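Local coordinates for protein beta-galacturonidase (Eisenbergiella tayi, PDB 6NCW) that probably hydrolyses beta-linked galacturonides, as a family 2 glycoside hydrolase of a human gut bacterium, at residues Val39-Arg53 and Asp131-Val143. Residues are numbered along the deposited sequence; the frame is centred on the assembly and turned at random.
Sequences VPGCWENYPDTVSYR and DYQSYGGISRGVV
Trp43 and Gly136 lie at the heart of a buried loop-on-loop contact in the N-terminal beta-sandwich, where the connection between strands 35-39 and 55-63 runs alongside the segment leading into strand 142-147. The indole lies flat against the glycine: Gly136 CA sits 3.4 Å from the centroid of the six-membered ring, only 8° off its normal, a CH-pi contact over the face. Gly136 C follows, 3.4 Å from Trp43 CE3. Tyr52 CD2 lies against the opposite face, toward its rim, and Trp43 NE1 donates to Tyr52 O at 2.8 Å, close to the ring plane, which helps to hold the indole's rotation. Both backbone polar atoms of Gly136 are bonded across the contact. Trp43 N donates to Gly136 O almost in line with the carbonyl bond (2.9 Å), and Gly136 N reaches the syn lone pair of Glu44 OE1 at 3.0 Å. The bend of Glu44 at chi2 (89°) folds its carboxylate back to that N-H, with OE1 at the edge of the Tyr135 ring. Cys42 SG approaches the same ring obliquely, and Tyr135 OH is anchored on Asp280. Farther along, Gly41 N bonds to Ile138 O at 2.9 Å, beside the apolar pair Val39 CG1 and Ile138 CG2. At the other end the edge of the Arg53 guanidinium serves two acceptors: NH1 donates to Ser134 O (2.9 Å), and NH2 to Gln133 OE1 (2.8 Å) from above the amide plane, the two planes being 38° apart. Asp131 binds galacturonate in another structure of this protein and here bonds a glycerol through OD1; these bonds probably help to hold its segment against the sandwich, an example of how the jelly-roll-like domain of family 2 glycosidases contributes a loop to the TIM-barrel active site.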
ATOM      1  N   VAL A  39      -2.999 -32.027  -3.097  1.00 19.84           N
ATOM      2  CA  VAL A  39      -3.922 -32.507  -2.078  1.00 19.18           C
ATOM      3  C   VAL A  39      -3.092 -32.700  -0.819  1.00 22.69           C
ATOM      4  O   VAL A  39      -2.082 -33.406  -0.846  1.00 21.17           O
ATOM      5  CB  VAL A  39      -4.619 -33.821  -2.479  1.00 20.67           C
ATOM      6  CG1 VAL A  39      -5.449 -34.369  -1.322  1.00 18.66           C
ATOM      7  CG2 VAL A  39      -5.516 -33.612  -3.714  1.00 18.81           C
ATOM      8  N   PRO A  40      -3.439 -32.061   0.320  1.00 18.97           N
ATOM      9  CA  PRO A  40      -4.548 -31.112   0.514  1.00 21.94           C
ATOM     10  C   PRO A  40      -4.398 -29.831  -0.305  1.00 17.37           C
ATOM     11  O   PRO A  40      -3.276 -29.476  -0.683  1.00 17.56           O
ATOM     12  CB  PRO A  40      -4.484 -30.782   2.013  1.00 18.63           C
ATOM     13  CG  PRO A  40      -3.058 -31.015   2.375  1.00 24.21           C
ATOM     14  CD  PRO A  40      -2.618 -32.194   1.537  1.00 21.08           C
ATOM     15  N   GLY A  41      -5.517 -29.172  -0.574  1.00 16.16           N
ATOM     16  CA  GLY A  41      -5.512 -27.922  -1.337  1.00 19.12           C
ATOM     17  C   GLY A  41      -6.932 -27.427  -1.538  1.00 19.63           C
ATOM     18  O   GLY A  41      -7.907 -28.172  -1.376  1.00 19.79           O
ATOM     19  N   CYS A  42      -7.036 -26.152  -1.894  1.00 20.21           N
ATOM     20  CA  CYS A  42      -8.310 -25.556  -2.280  1.00 19.39           C
ATOM     21  C   CYS A  42      -8.174 -25.037  -3.695  1.00 21.43           C
ATOM     22  O   CYS A  42      -7.179 -24.379  -4.014  1.00 19.53           O
ATOM     23  CB  CYS A  42      -8.707 -24.409  -1.344  1.00 19.16           C
ATOM     24  SG  CYS A  42      -9.007 -24.975   0.325  1.00 22.94           S
ATOM     25  N   TRP A  43      -9.171 -25.310  -4.541  1.00 19.25           N
ATOM     26  CA  TRP A  43      -8.963 -24.918  -5.928  1.00 20.01           C
ATOM     27  C   TRP A  43      -9.073 -23.416  -6.136  1.00 18.74           C
ATOM     28  O   TRP A  43      -8.673 -22.931  -7.195  1.00 18.25           O
ATOM     29  CB  TRP A  43      -9.922 -25.656  -6.861  1.00 17.37           C
ATOM     30  CG  TRP A  43     -11.362 -25.311  -6.733  1.00 17.33           C
ATOM     31  CD1 TRP A  43     -11.943 -24.065  -6.859  1.00 20.72           C
ATOM     32  CD2 TRP A  43     -12.423 -26.227  -6.480  1.00 15.91           C
ATOM     33  NE1 TRP A  43     -13.304 -24.166  -6.696  1.00 18.42           N
ATOM     34  CE2 TRP A  43     -13.628 -25.479  -6.462  1.00 19.87           C
ATOM     35  CE3 TRP A  43     -12.476 -27.615  -6.248  1.00 16.86           C
ATOM     36  CZ2 TRP A  43     -14.880 -26.075  -6.225  1.00 18.04           C
ATOM     37  CZ3 TRP A  43     -13.719 -28.206  -6.014  1.00 17.31           C
ATOM     38  CH2 TRP A  43     -14.905 -27.429  -6.003  1.00 19.92           C
ATOM     39  N   GLU A  44      -9.569 -22.661  -5.151  1.00 24.02           N
ATOM     40  CA  GLU A  44      -9.543 -21.206  -5.273  1.00 18.38           C
ATOM     41  C   GLU A  44      -8.121 -20.665  -5.279  1.00 21.67           C
ATOM     42  O   GLU A  44      -7.902 -19.522  -5.679  1.00 20.53           O
ATOM     43  CB  GLU A  44     -10.350 -20.547  -4.150  1.00 24.70           C
ATOM     44  CG  GLU A  44     -11.857 -20.659  -4.346  1.00 25.20           C
ATOM     45  CD  GLU A  44     -12.444 -21.925  -3.729  1.00 25.54           C
ATOM     46  OE1 GLU A  44     -11.678 -22.879  -3.417  1.00 25.15           O
ATOM     47  OE2 GLU A  44     -13.681 -21.962  -3.539  1.00 25.57           O
ATOM     48  N   ASN A  45      -7.156 -21.469  -4.874  1.00 21.39           N
ATOM     49  CA  ASN A  45      -5.751 -21.121  -4.950  1.00 21.12           C
ATOM     50  C   ASN A  45      -5.092 -21.585  -6.243  1.00 26.03           C
ATOM     51  O   ASN A  45      -3.919 -21.257  -6.460  1.00 22.40           O
ATOM     52  CB  ASN A  45      -5.034 -21.723  -3.738  1.00 21.58           C
ATOM     53  CG  ASN A  45      -5.681 -21.289  -2.438  1.00 22.01           C
ATOM     54  OD1 ASN A  45      -5.972 -22.109  -1.573  1.00 18.98           O
ATOM     55  ND2 ASN A  45      -5.961 -19.974  -2.324  1.00 20.74           N
ATOM     56  N   TYR A  46      -5.815 -22.351  -7.107  1.00 19.56           N
ATOM     57  CA  TYR A  46      -5.139 -22.652  -8.372  1.00 21.65           C
ATOM     58  C   TYR A  46      -5.464 -21.559  -9.382  1.00 22.69           C
ATOM     59  O   TYR A  46      -6.605 -21.092  -9.435  1.00 22.31           O
ATOM     60  CB  TYR A  46      -5.567 -24.008  -8.957  1.00 16.33           C
ATOM     61  CG  TYR A  46      -5.756 -25.144  -7.982  1.00 20.52           C
ATOM     62  CD1 TYR A  46      -6.602 -26.198  -8.306  1.00 21.19           C
ATOM     63  CD2 TYR A  46      -5.079 -25.195  -6.752  1.00 20.12           C
ATOM     64  CE1 TYR A  46      -6.799 -27.252  -7.442  1.00 18.30           C
ATOM     65  CE2 TYR A  46      -5.268 -26.269  -5.864  1.00 18.98           C
ATOM     66  CZ  TYR A  46      -6.131 -27.293  -6.231  1.00 23.04           C
ATOM     67  OH  TYR A  46      -6.358 -28.369  -5.400  1.00 21.08           O
ATOM     68  N   PRO A  47      -4.479 -21.130 -10.177  1.00 21.08           N
ATOM     69  CA  PRO A  47      -4.709 -19.988 -11.078  1.00 21.19           C
ATOM     70  C   PRO A  47      -6.003 -20.025 -11.898  1.00 22.78           C
ATOM     71  O   PRO A  47      -6.671 -18.992 -11.994  1.00 23.13           O
ATOM     72  CB  PRO A  47      -3.457 -20.034 -11.961  1.00 22.68           C
ATOM     73  CG  PRO A  47      -2.398 -20.449 -10.998  1.00 24.41           C
ATOM     74  CD  PRO A  47      -3.056 -21.513 -10.142  1.00 19.55           C
ATOM     75  N   ASP A  48      -6.398 -21.166 -12.466  1.00 20.69           N
ATOM     76  CA  ASP A  48      -7.536 -21.188 -13.384  1.00 25.63           C
ATOM     77  C   ASP A  48      -8.883 -21.327 -12.683  1.00 24.98           C
ATOM     78  O   ASP A  48      -9.923 -21.255 -13.347  1.00 24.17           O
ATOM     79  CB  ASP A  48      -7.361 -22.319 -14.410  1.00 27.68           C
ATOM     80  CG  ASP A  48      -6.061 -22.188 -15.183  1.00 27.77           C
ATOM     81  OD1 ASP A  48      -5.914 -21.191 -15.916  1.00 37.17           O
ATOM     82  OD2 ASP A  48      -5.170 -23.044 -15.022  1.00 36.43           O
ATOM     83  N   THR A  49      -8.896 -21.503 -11.364  1.00 18.93           N
ATOM     84  CA  THR A  49     -10.145 -21.687 -10.642  1.00 17.81           C
ATOM     85  C   THR A  49     -10.234 -20.757  -9.423  1.00 19.71           C
ATOM     86  O   THR A  49     -11.014 -21.011  -8.507  1.00 18.46           O
ATOM     87  CB  THR A  49     -10.303 -23.163 -10.258  1.00 23.23           C
ATOM     88  OG1 THR A  49      -9.063 -23.679  -9.768  1.00 20.41           O
ATOM     89  CG2 THR A  49     -10.685 -24.007 -11.484  1.00 21.86           C
ATOM     90  N   VAL A  50      -9.488 -19.650  -9.417  1.00 20.17           N
ATOM     91  CA  VAL A  50      -9.583 -18.679  -8.316  1.00 22.66           C
ATOM     92  C   VAL A  50     -11.025 -18.247  -8.024  1.00 21.25           C
ATOM     93  O   VAL A  50     -11.370 -17.973  -6.869  1.00 24.29           O
ATOM     94  CB  VAL A  50      -8.680 -17.467  -8.601  1.00 21.68           C
ATOM     95  CG1 VAL A  50      -7.221 -17.907  -8.651  1.00 22.71           C
ATOM     96  CG2 VAL A  50      -9.092 -16.763  -9.922  1.00 24.27           C
ATOM     97  N   SER A  51     -11.902 -18.228  -9.032  1.00 22.24           N
ATOM     98  CA  SER A  51     -13.304 -17.840  -8.841  1.00 24.03           C
ATOM     99  C   SER A  51     -14.310 -18.973  -9.084  1.00 27.47           C
ATOM    100  O   SER A  51     -15.501 -18.696  -9.235  1.00 29.75           O
ATOM    101  CB  SER A  51     -13.669 -16.672  -9.755  1.00 23.99           C
ATOM    102  OG  SER A  51     -12.936 -15.506  -9.426  1.00 31.00           O
ATOM    103  N   TYR A  52     -13.884 -20.235  -9.107  1.00 25.40           N
ATOM    104  CA  TYR A  52     -14.784 -21.312  -9.525  1.00 24.61           C
ATOM    105  C   TYR A  52     -15.670 -21.797  -8.370  1.00 25.81           C
ATOM    106  O   TYR A  52     -15.170 -22.246  -7.327  1.00 21.23           O
ATOM    107  CB  TYR A  52     -13.988 -22.483 -10.098  1.00 23.01           C
ATOM    108  CG  TYR A  52     -14.878 -23.606 -10.555  1.00 21.96           C
ATOM    109  CD1 TYR A  52     -15.653 -23.468 -11.701  1.00 26.52           C
ATOM    110  CD2 TYR A  52     -14.967 -24.789  -9.842  1.00 21.73           C
ATOM    111  CE1 TYR A  52     -16.483 -24.470 -12.133  1.00 23.53           C
ATOM    112  CE2 TYR A  52     -15.815 -25.810 -10.271  1.00 23.43           C
ATOM    113  CZ  TYR A  52     -16.569 -25.634 -11.417  1.00 24.18           C
ATOM    114  OH  TYR A  52     -17.413 -26.624 -11.870  1.00 24.30           O
ATOM    115  N   ARG A  53     -16.987 -21.750  -8.574  1.00 23.24           N
ATOM    116  CA  ARG A  53     -17.949 -22.384  -7.672  1.00 27.93           C
ATOM    117  C   ARG A  53     -18.754 -23.409  -8.459  1.00 21.80           C
ATOM    118  O   ARG A  53     -19.344 -23.077  -9.495  1.00 21.52           O
ATOM    119  CB  ARG A  53     -18.892 -21.367  -7.010  1.00 23.73           C
ATOM    120  CG  ARG A  53     -19.808 -22.070  -6.011  1.00 24.92           C
ATOM    121  CD  ARG A  53     -20.255 -21.233  -4.844  1.00 24.61           C
ATOM    122  NE  ARG A  53     -19.269 -20.243  -4.385  1.00 25.32           N
ATOM    123  CZ  ARG A  53     -18.498 -20.369  -3.303  1.00 27.84           C
ATOM    124  NH1 ARG A  53     -18.548 -21.461  -2.550  1.00 21.40           N
ATOM    125  NH2 ARG A  53     -17.671 -19.390  -2.971  1.00 30.04           N
ATOM    126  N   ASP A 131     -20.080 -14.715   6.050  1.00 18.89           N
ATOM    127  CA  ASP A 131     -18.934 -13.876   6.415  1.00 20.29           C
ATOM    128  C   ASP A 131     -17.635 -14.679   6.553  1.00 19.96           C
ATOM    129  O   ASP A 131     -16.817 -14.433   7.450  1.00 22.30           O
ATOM    130  CB  ASP A 131     -19.268 -13.121   7.707  1.00 17.57           C
ATOM    131  CG  ASP A 131     -18.306 -11.945   7.985  1.00 19.97           C
ATOM    132  OD1 ASP A 131     -18.062 -11.612   9.154  1.00 22.34           O
ATOM    133  OD2 ASP A 131     -17.789 -11.341   7.039  1.00 25.81           O
ATOM    134  N   TYR A 132     -17.445 -15.653   5.669  1.00 18.88           N
ATOM    135  CA  TYR A 132     -16.227 -16.429   5.496  1.00 16.87           C
ATOM    136  C   TYR A 132     -16.442 -17.269   4.239  1.00 19.50           C
ATOM    137  O   TYR A 132     -17.578 -17.453   3.790  1.00 19.37           O
ATOM    138  CB  TYR A 132     -15.910 -17.329   6.716  1.00 18.42           C
ATOM    139  CG  TYR A 132     -16.979 -18.386   7.008  1.00 21.11           C
ATOM    140  CD1 TYR A 132     -18.149 -18.039   7.691  1.00 18.09           C
ATOM    141  CD2 TYR A 132     -16.817 -19.724   6.603  1.00 20.12           C
ATOM    142  CE1 TYR A 132     -19.127 -18.983   7.967  1.00 19.57           C
ATOM    143  CE2 TYR A 132     -17.791 -20.676   6.876  1.00 19.03           C
ATOM    144  CZ  TYR A 132     -18.949 -20.288   7.550  1.00 21.20           C
ATOM    145  OH  TYR A 132     -19.931 -21.192   7.824  1.00 22.72           O
ATOM    146  N   GLN A 133     -15.356 -17.791   3.694  1.00 17.47           N
ATOM    147  CA  GLN A 133     -15.400 -18.429   2.381  1.00 20.20           C
ATOM    148  C   GLN A 133     -15.668 -19.926   2.520  1.00 22.72           C
ATOM    149  O   GLN A 133     -15.121 -20.581   3.414  1.00 20.85           O
ATOM    150  CB  GLN A 133     -14.084 -18.194   1.630  1.00 19.38           C
ATOM    151  CG  GLN A 133     -13.988 -18.884   0.244  1.00 24.70           C
ATOM    152  CD  GLN A 133     -15.009 -18.348  -0.759  1.00 26.37           C
ATOM    153  OE1 GLN A 133     -16.197 -18.667  -0.698  1.00 27.96           O
ATOM    154  NE2 GLN A 133     -14.545 -17.522  -1.676  1.00 33.31           N
ATOM    155  N   SER A 134     -16.532 -20.461   1.644  1.00 21.18           N
ATOM    156  CA  SER A 134     -16.717 -21.917   1.495  1.00 19.25           C
ATOM    157  C   SER A 134     -15.880 -22.357   0.304  1.00 23.53           C
ATOM    158  O   SER A 134     -16.294 -22.177  -0.844  1.00 24.59           O
ATOM    159  CB  SER A 134     -18.184 -22.286   1.272  1.00 19.52           C
ATOM    160  OG  SER A 134     -18.926 -22.126   2.465  1.00 22.48           O
ATOM    161  N   TYR A 135     -14.707 -22.940   0.571  1.00 20.70           N
ATOM    162  CA  TYR A 135     -13.779 -23.294  -0.490  1.00 18.13           C
ATOM    163  C   TYR A 135     -14.232 -24.585  -1.178  1.00 16.05           C
ATOM    164  O   TYR A 135     -15.198 -25.222  -0.780  1.00 17.74           O
ATOM    165  CB  TYR A 135     -12.353 -23.424   0.063  1.00 20.04           C
ATOM    166  CG  TYR A 135     -11.736 -22.093   0.525  1.00 20.39           C
ATOM    167  CD1 TYR A 135     -11.823 -21.666   1.856  1.00 20.55           C
ATOM    168  CD2 TYR A 135     -11.097 -21.253  -0.386  1.00 22.50           C
ATOM    169  CE1 TYR A 135     -11.260 -20.422   2.259  1.00 20.38           C
ATOM    170  CE2 TYR A 135     -10.533 -20.046   0.001  1.00 19.56           C
ATOM    171  CZ  TYR A 135     -10.625 -19.629   1.317  1.00 22.11           C
ATOM    172  OH  TYR A 135     -10.066 -18.410   1.655  1.00 22.89           O
ATOM    173  N   GLY A 136     -13.549 -24.945  -2.249  1.00 18.73           N
ATOM    174  CA  GLY A 136     -13.764 -26.225  -2.913  1.00 18.78           C
ATOM    175  C   GLY A 136     -12.467 -27.006  -2.924  1.00 19.62           C
ATOM    176  O   GLY A 136     -11.399 -26.441  -3.167  1.00 19.70           O
ATOM    177  N   GLY A 137     -12.565 -28.305  -2.650  1.00 21.14           N
ATOM    178  CA  GLY A 137     -11.408 -29.157  -2.817  1.00 18.87           C
ATOM    179  C   GLY A 137     -11.205 -30.157  -1.705  1.00 17.86           C
ATOM    180  O   GLY A 137     -11.996 -30.234  -0.758  1.00 20.31           O
ATOM    181  N   ILE A 138     -10.145 -30.948  -1.829  1.00 18.28           N
ATOM    182  CA  ILE A 138      -9.757 -31.900  -0.792  1.00 18.33           C
ATOM    183  C   ILE A 138      -8.822 -31.121   0.123  1.00 20.32           C
ATOM    184  O   ILE A 138      -7.599 -31.118  -0.057  1.00 20.76           O
ATOM    185  CB  ILE A 138      -9.097 -33.151  -1.373  1.00 19.30           C
ATOM    186  CG1 ILE A 138      -9.948 -33.730  -2.521  1.00 20.77           C
ATOM    187  CG2 ILE A 138      -8.868 -34.173  -0.280  1.00 15.34           C
ATOM    188  CD1 ILE A 138      -9.430 -35.076  -3.056  1.00 22.86           C
ATOM    189  N   SER A 139      -9.407 -30.470   1.129  1.00 19.96           N
ATOM    190  CA  SER A 139      -8.721 -29.461   1.924  1.00 20.00           C
ATOM    191  C   SER A 139      -7.964 -30.017   3.131  1.00 24.27           C
ATOM    192  O   SER A 139      -7.194 -29.264   3.752  1.00 21.29           O
ATOM    193  CB  SER A 139      -9.736 -28.402   2.383  1.00 21.60           C
ATOM    194  OG  SER A 139     -10.961 -29.004   2.780  1.00 21.73           O
ATOM    195  N   ARG A 140      -8.183 -31.283   3.503  1.00 18.62           N
ATOM    196  CA  ARG A 140      -7.380 -31.977   4.514  1.00 18.58           C
ATOM    197  C   ARG A 140      -7.021 -33.362   3.965  1.00 19.68           C
ATOM    198  O   ARG A 140      -7.418 -33.728   2.859  1.00 23.12           O
ATOM    199  CB  ARG A 140      -8.114 -32.058   5.866  1.00 19.40           C
ATOM    200  CG  ARG A 140      -8.477 -30.698   6.458  1.00 22.57           C
ATOM    201  CD  ARG A 140      -9.242 -30.829   7.757  1.00 20.78           C
ATOM    202  NE  ARG A 140      -9.799 -29.537   8.159  1.00 22.82           N
ATOM    203  CZ  ARG A 140     -10.777 -29.380   9.047  1.00 22.84           C
ATOM    204  NH1 ARG A 140     -11.312 -30.442   9.644  1.00 21.70           N
ATOM    205  NH2 ARG A 140     -11.230 -28.160   9.330  1.00 21.23           N
ATOM    206  N   GLY A 141      -6.244 -34.127   4.722  1.00 24.06           N
ATOM    207  CA  GLY A 141      -5.558 -35.285   4.170  1.00 24.75           C
ATOM    208  C   GLY A 141      -6.467 -36.459   3.844  1.00 24.71           C
ATOM    209  O   GLY A 141      -7.667 -36.469   4.131  1.00 23.17           O
ATOM    210  N   VAL A 142      -5.857 -37.475   3.216  1.00 23.40           N
ATOM    211  CA  VAL A 142      -6.534 -38.699   2.786  1.00 24.82           C
ATOM    212  C   VAL A 142      -5.643 -39.887   3.126  1.00 27.77           C
ATOM    213  O   VAL A 142      -4.433 -39.861   2.862  1.00 26.80           O
ATOM    214  CB  VAL A 142      -6.855 -38.695   1.277  1.00 27.21           C
ATOM    215  CG1 VAL A 142      -7.497 -40.007   0.861  1.00 21.52           C
ATOM    216  CG2 VAL A 142      -7.761 -37.528   0.909  1.00 22.61           C
ATOM    217  N   VAL A 143      -6.235 -40.928   3.712  1.00 26.16           N
ATOM    218  CA  VAL A 143      -5.485 -42.069   4.232  1.00 28.86           C
ATOM    219  C   VAL A 143      -6.105 -43.358   3.710  1.00 29.19           C
ATOM    220  O   VAL A 143      -7.321 -43.555   3.823  1.00 27.48           O
ATOM    221  CB  VAL A 143      -5.454 -42.095   5.772  1.00 25.43           C
ATOM    222  CG1 VAL A 143      -4.694 -43.334   6.256  1.00 31.17           C
ATOM    223  CG2 VAL A 143      -4.783 -40.853   6.308  1.00 24.68           C
TER